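Local coordinates for protein beta-ketoacyl synthase (Burkholderia phymatum, PDB 4EWG) that probably acts as a 3-oxoacyl-[acyl-carrier-protein] synthase, catalysing the condensation step that lengthens an acyl chain carried on acyl carrier protein, at residues Y109-G114 and G194-S199; A167-S172 and N396-G401; T51-P56 and G232-E237; L189-G194 and A239-L244; H305-D310 and S332-V337. One frame throughout, in Å; residues are numbered along the deposited sequence.

Contact 1. Residues Y109-G114 and G194-S199; sequences YGSSSG and GAEELS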
# COMPACT_ATOMS: atom_id res chain seq x y z
N TYR A 109 3.00 -3.72 -6.15
CA TYR A 109 3.62 -2.52 -6.71
C TYR A 109 3.29 -1.29 -5.88
O TYR A 109 2.23 -1.23 -5.24
CB TYR A 109 3.08 -2.26 -8.14
CG TYR A 109 4.12 -2.05 -9.17
CD1 TYR A 109 4.69 -0.77 -9.40
CD2 TYR A 109 4.58 -3.12 -9.95
CE1 TYR A 109 5.67 -0.58 -10.37
CE2 TYR A 109 5.56 -2.92 -10.93
CZ TYR A 109 6.10 -1.67 -11.13
OH TYR A 109 7.08 -1.51 -12.08
N GLY A 110 4.16 -0.30 -5.94
CA GLY A 110 3.85 0.98 -5.36
C GLY A 110 4.76 2.11 -5.79
O GLY A 110 5.69 1.91 -6.58
N SER A 111 4.46 3.29 -5.26
CA SER A 111 5.22 4.50 -5.56
C SER A 111 5.04 5.46 -4.41
O SER A 111 4.15 5.28 -3.58
CB SER A 111 4.71 5.14 -6.87
OG SER A 111 3.35 5.45 -6.80
N SER A 112 5.89 6.47 -4.33
CA SER A 112 5.82 7.47 -3.25
C SER A 112 4.60 8.35 -3.45
O SER A 112 4.06 8.92 -2.48
CB SER A 112 7.07 8.39 -3.22
OG SER A 112 8.27 7.63 -3.27
N SER A 113 4.16 8.47 -4.69
CA SER A 113 3.14 9.39 -5.06
C SER A 113 2.45 8.99 -6.38
O SER A 113 3.00 8.24 -7.18
CB SER A 113 3.81 10.77 -5.20
OG SER A 113 2.98 11.70 -5.80
N GLY A 114 1.24 9.53 -6.59
CA GLY A 114 0.55 9.44 -7.83
C GLY A 114 1.10 10.44 -8.83
O GLY A 114 2.24 10.91 -8.70
N GLY A 194 8.40 -1.35 -8.45
CA GLY A 194 8.18 -0.01 -7.95
C GLY A 194 8.46 0.98 -9.03
O GLY A 194 9.17 0.68 -10.00
N ALA A 195 7.93 2.19 -8.86
CA ALA A 195 8.02 3.23 -9.89
C ALA A 195 7.93 4.62 -9.28
O ALA A 195 7.44 4.79 -8.16
CB ALA A 195 6.92 3.03 -10.91
N GLU A 196 8.43 5.62 -10.01
CA GLU A 196 8.26 7.00 -9.63
C GLU A 196 8.43 7.92 -10.85
O GLU A 196 9.26 7.64 -11.74
CB GLU A 196 9.28 7.42 -8.57
CG GLU A 196 8.74 8.54 -7.68
CD GLU A 196 7.79 7.99 -6.62
OE1 GLU A 196 6.58 8.36 -6.62
OE2 GLU A 196 8.28 7.19 -5.78
N GLU A 197 7.65 9.01 -10.87
CA GLU A 197 7.83 10.03 -11.89
C GLU A 197 8.49 11.24 -11.24
O GLU A 197 8.22 11.54 -10.12
CB GLU A 197 6.50 10.38 -12.57
CG GLU A 197 5.55 11.27 -11.79
CD GLU A 197 4.15 11.33 -12.44
OE1 GLU A 197 3.50 10.28 -12.62
OE2 GLU A 197 3.68 12.42 -12.74
N LEU A 198 9.41 11.86 -11.94
CA LEU A 198 10.15 13.00 -11.41
C LEU A 198 9.20 14.19 -11.40
O LEU A 198 8.52 14.46 -12.39
CB LEU A 198 11.38 13.33 -12.28
CG LEU A 198 12.29 14.49 -11.83
CD1 LEU A 198 12.94 14.21 -10.44
CD2 LEU A 198 13.36 14.83 -12.90
N SER A 199 9.17 14.89 -10.28
CA SER A 199 8.45 16.16 -10.22
C SER A 199 9.07 17.07 -9.16
O SER A 199 9.84 16.63 -8.30
CB SER A 199 6.99 15.93 -9.86
OG SER A 199 6.88 15.54 -8.50
O HOH W 1 5.32 9.20 -8.97
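Glu-196 sends its carboxylate across to Ser-112 and Ser-113, and most of the polar exchange happens there. CG lies anti to the backbone N (chi1 -151°), and the chain then bends at chi2, which swings the carboxylate over to the facing loop. Glu-196 OE2 takes two bonds from one residue: Ser-112 N arrives on its syn lone pair at 2.9 Å, while Ser-112 OG donates from above the carboxylate plane at 2.5 Å. Gly-342 N is a further donor to OE2. The other oxygen, Glu-196 OE1, has a weak bond from Ser-113 N at 3.1 Å and receives a water proton at 2.8 Å. That same water donates to Ser-113 O and accepts from Glu-197 N, linking the loop after strand 105-110 to the end of strand 189-196. All this lies at the C-terminal ends of strands 105-110 and 189-196, parallel neighbours in the large mixed sheet of the thiolase fold. Their last direct backbone link here is Ala-195 N to Gly-110 O, 3.2 Å long. Further back, the Tyr-109 ring lies across Gly-194, with the backbone N of Gly-194 over one face towards the rim; the methyl of Ala-195 is at the ring's edge, its CB 3.9 Å from Tyr-109 CE1. The phenol oxygen is engaged by Thr-241 OG1. Ser-111 turns its OG to Ser-113 O at 2.8 Å. Glu-197 spends its carboxylate on Val-77 N, Ser-115 OG and Val-116 N, and Ser-112 O accepts from Tyr-139 OH of the second subunit.

Contact 2. Residues A167-S172 and N396-G401; sequences ACASGS and NFAFGG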
# COMPACT_ATOMS: atom_id res chain seq x y z
N ALA A 167 6.83 4.83 -0.12
CA ALA A 167 7.91 5.70 -0.55
C ALA A 167 9.08 4.87 -1.08
O ALA A 167 8.88 4.00 -1.97
CB ALA A 167 8.32 6.60 0.59
N CYS A 168 10.26 5.08 -0.51
CA CYS A 168 11.48 4.43 -0.91
C CYS A 168 11.48 2.90 -0.79
O CYS A 168 12.27 2.24 -1.44
CB CYS A 168 12.65 4.91 0.00
SG CYS A 168 12.57 6.56 0.68
N ALA A 169 10.64 2.37 0.07
CA ALA A 169 10.57 0.91 0.31
C ALA A 169 9.58 0.21 -0.63
O ALA A 169 9.32 -0.97 -0.47
CB ALA A 169 10.20 0.65 1.77
N SER A 170 9.04 0.93 -1.61
CA SER A 170 7.88 0.44 -2.39
C SER A 170 8.26 -0.82 -3.19
O SER A 170 7.55 -1.86 -3.19
CB SER A 170 7.40 1.54 -3.35
OG SER A 170 6.73 2.58 -2.69
N GLY A 171 9.41 -0.72 -3.85
CA GLY A 171 9.85 -1.75 -4.75
C GLY A 171 10.36 -2.98 -4.04
O GLY A 171 10.14 -4.12 -4.52
N SER A 172 11.02 -2.76 -2.91
CA SER A 172 11.56 -3.88 -2.11
C SER A 172 10.45 -4.58 -1.33
O SER A 172 10.47 -5.80 -1.23
CB SER A 172 12.68 -3.42 -1.19
OG SER A 172 12.31 -2.26 -0.43
N ASN A 396 17.33 -1.58 1.62
CA ASN A 396 16.66 -0.28 1.41
C ASN A 396 16.04 0.15 2.70
O ASN A 396 15.51 -0.67 3.47
CB ASN A 396 15.56 -0.37 0.34
CG ASN A 396 16.10 -0.79 -1.01
OD1 ASN A 396 16.61 0.06 -1.80
ND2 ASN A 396 15.97 -2.07 -1.30
N PHE A 397 16.12 1.44 2.94
CA PHE A 397 15.68 2.02 4.21
C PHE A 397 14.94 3.26 3.87
O PHE A 397 15.49 4.09 3.18
CB PHE A 397 16.89 2.35 5.10
CG PHE A 397 17.80 1.20 5.30
CD1 PHE A 397 17.45 0.16 6.15
CD2 PHE A 397 18.98 1.11 4.62
CE1 PHE A 397 18.28 -0.94 6.33
CE2 PHE A 397 19.82 0.02 4.80
CZ PHE A 397 19.47 -1.00 5.64
N ALA A 398 13.75 3.43 4.42
CA ALA A 398 12.81 4.38 3.91
C ALA A 398 12.23 5.32 4.98
O ALA A 398 12.41 5.13 6.19
CB ALA A 398 11.69 3.63 3.22
N PHE A 399 11.52 6.33 4.51
CA PHE A 399 10.65 7.15 5.33
C PHE A 399 9.89 6.35 6.36
O PHE A 399 9.43 5.24 6.08
CB PHE A 399 9.60 7.80 4.44
CG PHE A 399 9.84 9.23 4.19
CD1 PHE A 399 9.45 10.17 5.09
CD2 PHE A 399 10.44 9.62 3.01
CE1 PHE A 399 9.69 11.51 4.85
CE2 PHE A 399 10.68 10.95 2.75
CZ PHE A 399 10.32 11.90 3.67
N GLY A 400 9.75 6.93 7.55
CA GLY A 400 9.10 6.25 8.64
C GLY A 400 9.95 5.14 9.27
O GLY A 400 9.45 4.38 10.09
N GLY A 401 11.21 5.05 8.89
CA GLY A 401 12.07 4.02 9.44
C GLY A 401 11.76 2.62 8.95
O GLY A 401 12.10 1.65 9.63
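Ala-167 O is gripped twice by Ser-170, by OG at 2.7 Å and by the backbone N at 3.1 Å, and this fixes the tight turn from which Ala-167, Cys-168 and Ala-169 face residues 396-399. The meeting itself is apolar. Ala-398 pushes its methyl into the turn and touches both neighbours equally: Ala-398 CB is 3.6 Å from Cys-168 CB and likewise 3.6 Å from Ala-169 CB. Cys-168 SG, beside the backbone N with chi1 rotated off the staggered position to -30°, reaches past Ala-398 to the edge of the Phe-399 ring, 4.4 Å from CD2. Ala-167 CB adds a looser touch on Phe-399 CB at 4.2 Å. At the far end Ser-172 lies against the Asn-396 side chain, with Ser-172 OG 3.8 Å from Asn-396 CB; the hydroxyl itself is hydrogen-bonded with Thr-404 OG1. A cysteine in a tight turn at the start of a buried helix is the nucleophile position of thiolase-fold ketosynthases, consistent with a catalytic role for Cys-168. Tyr-139 of the second subunit meets the Phe-399 ring edge-to-face, so the dimer partner closes in on this spot. Helix 170-183 thus begins against the end of strand 391-398, whose Phe-397 turns away to Met-281 and Met-285 of helix 278-291, while Ala-169 and Ser-172 rest on strand 402-409.

Contact 3. Residues T51-P56 and G232-E237; sequences TRLAAP and GLVVGE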
# COMPACT_ATOMS: atom_id res chain seq x y z
N THR A 51 17.90 22.81 -4.29
CA THR A 51 18.58 22.01 -5.31
C THR A 51 18.11 22.37 -6.71
O THR A 51 16.97 22.71 -6.91
CB THR A 51 18.45 20.49 -5.10
OG1 THR A 51 19.39 19.81 -5.94
CG2 THR A 51 17.07 20.00 -5.40
N ARG A 52 19.03 22.27 -7.67
CA ARG A 52 18.70 22.28 -9.09
C ARG A 52 19.23 21.01 -9.78
O ARG A 52 19.57 21.03 -10.96
CB ARG A 52 19.30 23.54 -9.75
CG ARG A 52 18.65 24.83 -9.29
CD ARG A 52 17.23 24.91 -9.81
NE ARG A 52 16.55 26.13 -9.39
CZ ARG A 52 15.87 26.27 -8.26
NH1 ARG A 52 15.78 25.28 -7.40
NH2 ARG A 52 15.29 27.43 -7.99
N LEU A 53 19.28 19.90 -9.04
CA LEU A 53 19.80 18.63 -9.59
C LEU A 53 18.74 17.53 -9.63
O LEU A 53 17.91 17.45 -8.73
CB LEU A 53 20.97 18.13 -8.74
CG LEU A 53 22.12 19.11 -8.53
CD1 LEU A 53 23.08 18.61 -7.45
CD2 LEU A 53 22.83 19.31 -9.85
N ALA A 54 18.78 16.70 -10.67
CA ALA A 54 17.95 15.50 -10.77
C ALA A 54 18.63 14.53 -11.71
O ALA A 54 19.56 14.93 -12.43
CB ALA A 54 16.56 15.82 -11.30
N ALA A 55 18.15 13.28 -11.71
CA ALA A 55 18.57 12.25 -12.68
C ALA A 55 17.36 11.77 -13.49
O ALA A 55 16.82 10.67 -13.26
CB ALA A 55 19.20 11.06 -11.94
N PRO A 56 16.88 12.60 -14.43
CA PRO A 56 15.67 12.25 -15.18
C PRO A 56 15.88 11.13 -16.19
O PRO A 56 17.02 10.81 -16.52
CB PRO A 56 15.35 13.55 -15.94
CG PRO A 56 16.69 14.19 -16.12
CD PRO A 56 17.38 13.93 -14.81
N GLY A 232 24.35 15.36 0.28
CA GLY A 232 22.95 15.01 0.06
C GLY A 232 22.69 14.17 -1.16
O GLY A 232 23.60 13.84 -1.91
N LEU A 233 21.42 13.81 -1.34
CA LEU A 233 20.99 12.92 -2.41
C LEU A 233 20.61 13.69 -3.65
O LEU A 233 20.52 14.91 -3.64
CB LEU A 233 19.79 12.08 -1.95
CG LEU A 233 18.45 12.73 -1.55
CD1 LEU A 233 17.59 13.16 -2.75
CD2 LEU A 233 17.68 11.79 -0.64
N VAL A 234 20.40 12.95 -4.73
CA VAL A 234 19.80 13.49 -5.93
C VAL A 234 18.65 12.57 -6.32
O VAL A 234 18.80 11.35 -6.40
CB VAL A 234 20.83 13.61 -7.09
CG1 VAL A 234 20.16 14.05 -8.38
CG2 VAL A 234 21.99 14.54 -6.67
N VAL A 235 17.50 13.18 -6.54
CA VAL A 235 16.28 12.47 -6.89
C VAL A 235 16.26 12.06 -8.36
O VAL A 235 16.57 12.85 -9.25
CB VAL A 235 15.08 13.37 -6.59
CG1 VAL A 235 13.82 12.84 -7.21
CG2 VAL A 235 14.96 13.48 -5.07
N GLY A 236 15.90 10.81 -8.59
CA GLY A 236 15.74 10.26 -9.93
C GLY A 236 14.33 9.73 -10.16
O GLY A 236 13.38 10.10 -9.44
N GLU A 237 14.19 8.88 -11.17
CA GLU A 237 12.88 8.35 -11.55
C GLU A 237 12.99 7.07 -12.35
O GLU A 237 14.10 6.63 -12.72
CB GLU A 237 12.10 9.40 -12.33
CG GLU A 237 12.69 9.80 -13.68
CD GLU A 237 11.79 10.69 -14.50
OE1 GLU A 237 10.60 10.61 -14.35
OE2 GLU A 237 12.26 11.49 -15.34
O HOH W 2 17.42 16.14 -6.47
O HOH W 3 17.23 8.18 -12.26
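Val-234 has CG1 anti to its backbone N (chi1 175°), and this drops the methyl onto the backbone of Ala-54, 3.6 Å from CA; Glu-237, with CG between its N and its carbonyl carbon (chi1 65°), reaches alongside Pro-56. Residues 53-56 and 234-237 run in nearly the same direction. Residues 53-54 form the short strand that pairs antiparallel with 38-39, an ST turn at Thr-51 leads into it, and 232-237 is the loop that feeds strand 238-246 of the main sheet. One direct backbone bond joins them, Ala-55 N to Val-235 O, 3.0 Å and fairly straight at 160°. Waters fill in on both sides of that link. The first donates to Leu-53 O at 2.7 Å and accepts from Val-235 N; the second donates to Ala-55 O and takes a weak bond from Glu-237 N. The carboxylate of Glu-237 is well provided for elsewhere: Tyr-80 OH and Leu-198 N go to OE1, and Leu-57 N, from the residue after Pro-56, goes to OE2. Helix 200-207 packs on both segments, Val-203 touching Thr-51 and, with Phe-206, Val-235. Beside the proline, Glu-237 OE2 comes within 3.5 Å of Pro-56 CA.

Contact 4. Residues L189-G194 and A239-L244; sequences LMLAGG and AATLVL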
# COMPACT_ATOMS: atom_id res chain seq x y z
N LEU A 189 2.28 -16.85 -9.68
CA LEU A 189 3.14 -15.83 -10.25
C LEU A 189 2.78 -14.49 -9.69
O LEU A 189 1.67 -14.28 -9.26
CB LEU A 189 2.94 -15.79 -11.78
CG LEU A 189 3.49 -17.01 -12.51
CD1 LEU A 189 2.38 -17.72 -13.33
CD2 LEU A 189 4.73 -16.63 -13.33
N MET A 190 3.74 -13.57 -9.70
CA MET A 190 3.52 -12.18 -9.28
C MET A 190 4.41 -11.28 -10.12
O MET A 190 5.60 -11.60 -10.35
CB MET A 190 3.87 -11.96 -7.80
CG MET A 190 2.96 -12.62 -6.77
SD MET A 190 1.27 -11.97 -6.75
CE MET A 190 1.41 -10.48 -5.73
N LEU A 191 3.84 -10.18 -10.59
CA LEU A 191 4.63 -9.03 -11.01
C LEU A 191 4.91 -8.21 -9.74
O LEU A 191 4.00 -7.90 -8.98
CB LEU A 191 3.87 -8.17 -12.00
CG LEU A 191 3.51 -8.92 -13.32
CD1 LEU A 191 2.73 -7.98 -14.19
CD2 LEU A 191 4.75 -9.48 -14.04
N ALA A 192 6.18 -7.90 -9.49
CA ALA A 192 6.54 -7.10 -8.33
C ALA A 192 7.49 -6.01 -8.76
O ALA A 192 8.48 -6.27 -9.44
CB ALA A 192 7.15 -7.96 -7.24
N GLY A 193 7.21 -4.78 -8.35
CA GLY A 193 8.07 -3.69 -8.69
C GLY A 193 7.74 -2.40 -7.99
O GLY A 193 6.94 -2.37 -7.03
N GLY A 194 8.40 -1.35 -8.45
CA GLY A 194 8.18 -0.01 -7.95
C GLY A 194 8.46 0.98 -9.03
O GLY A 194 9.17 0.68 -10.00
N ALA A 239 11.14 2.96 -13.35
CA ALA A 239 10.46 1.80 -12.81
C ALA A 239 11.24 0.56 -13.10
O ALA A 239 12.05 0.51 -14.03
CB ALA A 239 9.06 1.67 -13.42
N ALA A 240 10.93 -0.48 -12.34
CA ALA A 240 11.55 -1.79 -12.54
C ALA A 240 10.55 -2.86 -12.04
O ALA A 240 9.85 -2.65 -11.04
CB ALA A 240 12.90 -1.90 -11.80
N THR A 241 10.46 -3.95 -12.79
CA THR A 241 9.57 -5.03 -12.45
C THR A 241 10.34 -6.34 -12.50
O THR A 241 11.10 -6.61 -13.47
CB THR A 241 8.40 -5.13 -13.44
OG1 THR A 241 7.67 -3.89 -13.49
CG2 THR A 241 7.43 -6.27 -13.03
N LEU A 242 10.12 -7.18 -11.50
CA LEU A 242 10.55 -8.58 -11.56
C LEU A 242 9.33 -9.50 -11.67
O LEU A 242 8.26 -9.25 -11.06
CB LEU A 242 11.35 -8.97 -10.34
CG LEU A 242 12.55 -8.12 -9.95
CD1 LEU A 242 13.09 -8.64 -8.60
CD2 LEU A 242 13.59 -8.23 -11.03
N VAL A 243 9.48 -10.55 -12.49
CA VAL A 243 8.49 -11.63 -12.54
C VAL A 243 8.96 -12.71 -11.53
O VAL A 243 10.01 -13.32 -11.71
CB VAL A 243 8.35 -12.23 -13.95
CG1 VAL A 243 7.41 -13.41 -13.90
CG2 VAL A 243 7.88 -11.19 -14.97
N LEU A 244 8.21 -12.90 -10.49
CA LEU A 244 8.49 -13.94 -9.51
C LEU A 244 7.60 -15.10 -9.87
O LEU A 244 6.46 -14.91 -10.33
CB LEU A 244 8.15 -13.48 -8.08
CG LEU A 244 9.13 -12.61 -7.28
CD1 LEU A 244 9.49 -11.36 -8.08
CD2 LEU A 244 8.50 -12.22 -5.94
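Leu-191 and Val-243 lie side by side on one face of the sheet, pointing the same way, with Leu-191 CD2 3.7 Å from Val-243 CG2. Thr-241 shares this face; its CG2, anti to the backbone N, is turned to Leu-191 CB at 4.2 Å, and its OG1 is held by Tyr-109 and Ser-85. Leu-189 extends the row at the strand's start, laying CD2 against Val-243 CG1 at 4.2 Å. Met-190, Ala-192, Leu-242 and Leu-244 take the other face. There the small methyl of Ala-192 meets a branch of Leu-244, CB to CD1 at 4.2 Å, while the thioether of Met-190 leads away from its partner strand. Between these rows the backbones are fully laddered. Three hydrogen-bonded pairs, Met-190 with Leu-244, Ala-192 with Leu-242 and Gly-194 with Ala-240, each exchange two N-H to O bonds, six in all. The pair Gly-193 and Thr-241 is unusually close, 4.3 Å between CA atoms, and Gly-193 CA also sits 3.1 Å from Ala-240 O; a residue with no side chain suits that squeeze. The strands run at 156° to each other, antiparallel with a clear twist. Helix 76-92 covers the Leu-191 and Thr-241 face through Leu-89 and Ala-84, and helix 170-183 covers the other through Ala-178, Ile-175 and Ile-182. The side chain of Leu-189 is about 4 Å from that of His-249, a calcium-binding residue with no metal bound in this chain. Sheet packed between helix layers in this way belongs to the layered alpha-beta-alpha-beta-alpha thiolase fold.

Contact 5. Residues H305-D310 and S332-V337; sequences HGTSTD and SLKSYV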
# COMPACT_ATOMS: atom_id res chain seq x y z
N HIS A 305 21.68 0.86 0.05
CA HIS A 305 20.70 1.87 -0.26
C HIS A 305 21.47 3.06 -0.69
O HIS A 305 21.23 3.59 -1.78
CB HIS A 305 19.86 2.13 0.98
CG HIS A 305 18.63 2.95 0.74
ND1 HIS A 305 17.74 2.64 -0.21
CD2 HIS A 305 18.13 4.05 1.41
CE1 HIS A 305 16.73 3.55 -0.18
NE2 HIS A 305 16.97 4.40 0.81
N GLY A 306 22.41 3.51 0.15
CA GLY A 306 23.45 4.46 -0.26
C GLY A 306 22.95 5.73 -0.91
O GLY A 306 23.31 6.05 -2.03
N THR A 307 22.11 6.46 -0.17
CA THR A 307 21.43 7.66 -0.67
C THR A 307 22.32 8.89 -0.78
O THR A 307 22.00 9.81 -1.52
CB THR A 307 20.29 8.07 0.26
OG1 THR A 307 20.83 8.38 1.55
CG2 THR A 307 19.28 6.98 0.43
N SER A 308 23.43 8.90 -0.03
CA SER A 308 24.38 10.03 0.02
C SER A 308 23.92 11.12 0.94
O SER A 308 24.45 12.22 0.86
CB SER A 308 24.68 10.63 -1.39
OG SER A 308 25.81 11.51 -1.34
N THR A 309 22.96 10.84 1.81
CA THR A 309 22.64 11.79 2.87
C THR A 309 23.67 11.67 3.98
O THR A 309 24.43 10.69 4.06
CB THR A 309 21.23 11.61 3.45
OG1 THR A 309 21.13 10.35 4.10
CG2 THR A 309 20.18 11.73 2.36
N ASP A 310 23.70 12.67 4.84
CA ASP A 310 24.66 12.67 5.93
C ASP A 310 24.39 11.49 6.89
O ASP A 310 25.18 10.55 6.98
CB ASP A 310 24.63 14.00 6.65
CG ASP A 310 25.82 14.21 7.49
OD1 ASP A 310 26.91 14.43 6.91
OD2 ASP A 310 25.69 14.14 8.73
N SER A 332 26.77 1.50 -4.06
CA SER A 332 25.48 2.16 -4.22
C SER A 332 25.27 2.54 -5.66
O SER A 332 26.03 3.34 -6.19
CB SER A 332 25.43 3.41 -3.37
OG SER A 332 24.28 4.17 -3.67
N LEU A 333 24.24 1.98 -6.28
CA LEU A 333 23.88 2.32 -7.65
C LEU A 333 23.27 3.70 -7.74
O LEU A 333 23.10 4.24 -8.84
CB LEU A 333 22.90 1.26 -8.21
CG LEU A 333 23.53 -0.11 -8.46
CD1 LEU A 333 22.50 -1.20 -8.69
CD2 LEU A 333 24.56 -0.05 -9.59
N LYS A 334 22.87 4.28 -6.59
CA LYS A 334 22.33 5.66 -6.56
C LYS A 334 23.39 6.67 -6.94
O LYS A 334 23.08 7.80 -7.31
CB LYS A 334 21.73 6.00 -5.18
CG LYS A 334 20.57 5.08 -4.74
CD LYS A 334 19.83 5.62 -3.52
CE LYS A 334 18.60 4.80 -3.17
NZ LYS A 334 18.82 3.36 -2.88
N SER A 335 24.66 6.27 -6.87
CA SER A 335 25.74 7.08 -7.40
C SER A 335 25.65 7.30 -8.92
O SER A 335 26.28 8.24 -9.45
CB SER A 335 27.11 6.45 -7.07
OG SER A 335 27.37 5.26 -7.82
N TYR A 336 24.91 6.44 -9.62
CA TYR A 336 24.71 6.56 -11.08
C TYR A 336 23.38 7.16 -11.43
O TYR A 336 23.32 8.12 -12.20
CB TYR A 336 24.76 5.19 -11.76
CG TYR A 336 26.08 4.53 -11.70
CD1 TYR A 336 26.42 3.79 -10.59
CD2 TYR A 336 26.98 4.63 -12.75
CE1 TYR A 336 27.64 3.18 -10.50
CE2 TYR A 336 28.21 3.99 -12.68
CZ TYR A 336 28.52 3.27 -11.53
OH TYR A 336 29.70 2.64 -11.39
N VAL A 337 22.32 6.57 -10.90
CA VAL A 337 20.95 6.96 -11.28
C VAL A 337 20.26 7.82 -10.23
O VAL A 337 19.07 8.17 -10.39
CB VAL A 337 20.07 5.72 -11.60
CG1 VAL A 337 20.68 4.97 -12.76
CG2 VAL A 337 19.91 4.81 -10.39
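Lys-334 lays its whole side chain along the backbone of His-305 and Gly-306, and it is the most heavily buried residue here. The extended part of the chain carries Lys-334 CE over one face of the His-305 ring, 4.0 Å from the centroid, a CH-pi contact. A turn at chi4 (58°) then directs the amine to the carbonyl, where Lys-334 NZ donates to His-305 O at 2.7 Å. Glu-348 OE2 makes a salt bridge with the same amine, so NZ is held by a carbonyl and a carboxylate together. The CB of His-305 heads away from residues 332-337, yet the ring, with CG anti to the backbone N, still meets Lys-334; the carboxylate of Glu-316 accepts from the backbone N of both His-305 and Gly-306. Gly-306, with no side chain in the way, comes to 5.0 Å of Ser-332 between CA atoms. Its carbonyl accepts from Ser-332, OG to O at 2.7 Å, and Ser-332 OG in turn receives a weak capping bond from Lys-334 N at 3.2 Å. The hydroxyl therefore links the loop to the start of the short helix. A histidine and a lysine so placed are familiar from the active sites of ketosynthases, consistent with a similar role here. Both segments follow the parallel neighbour strands 299-303 and 329-331, joined by a beta-alpha-beta crossover through helix 310-324; helix 344-358 lies against them, Cys-344 touching His-305, and strand 391-398 brings Asn-396 to Lys-334.

Overall arrangement
From the N terminus, residues 51-56 open first and close with 232-237 as contact 3, which ties the short strand 53-54 to the loop before strand 238-246. Within that span lies contact 1, between strands 105-110 and 189-196. Contact 2 opens inside contact 1 and closes only near the C terminus, so it crosses contacts 1 and 3 and joins helix 170-183 to strand 391-398. Contact 4 pairs strand 189-196 with 238-246, shares Gly-194 with contact 1, crosses contacts 1 and 3, and falls wholly within contact 2. So does contact 5, a short late loop joining the turn after strand 299-303 to helix 334-337; it touches Asn-396 of contact 2 and packs on Leu-233 of contact 3.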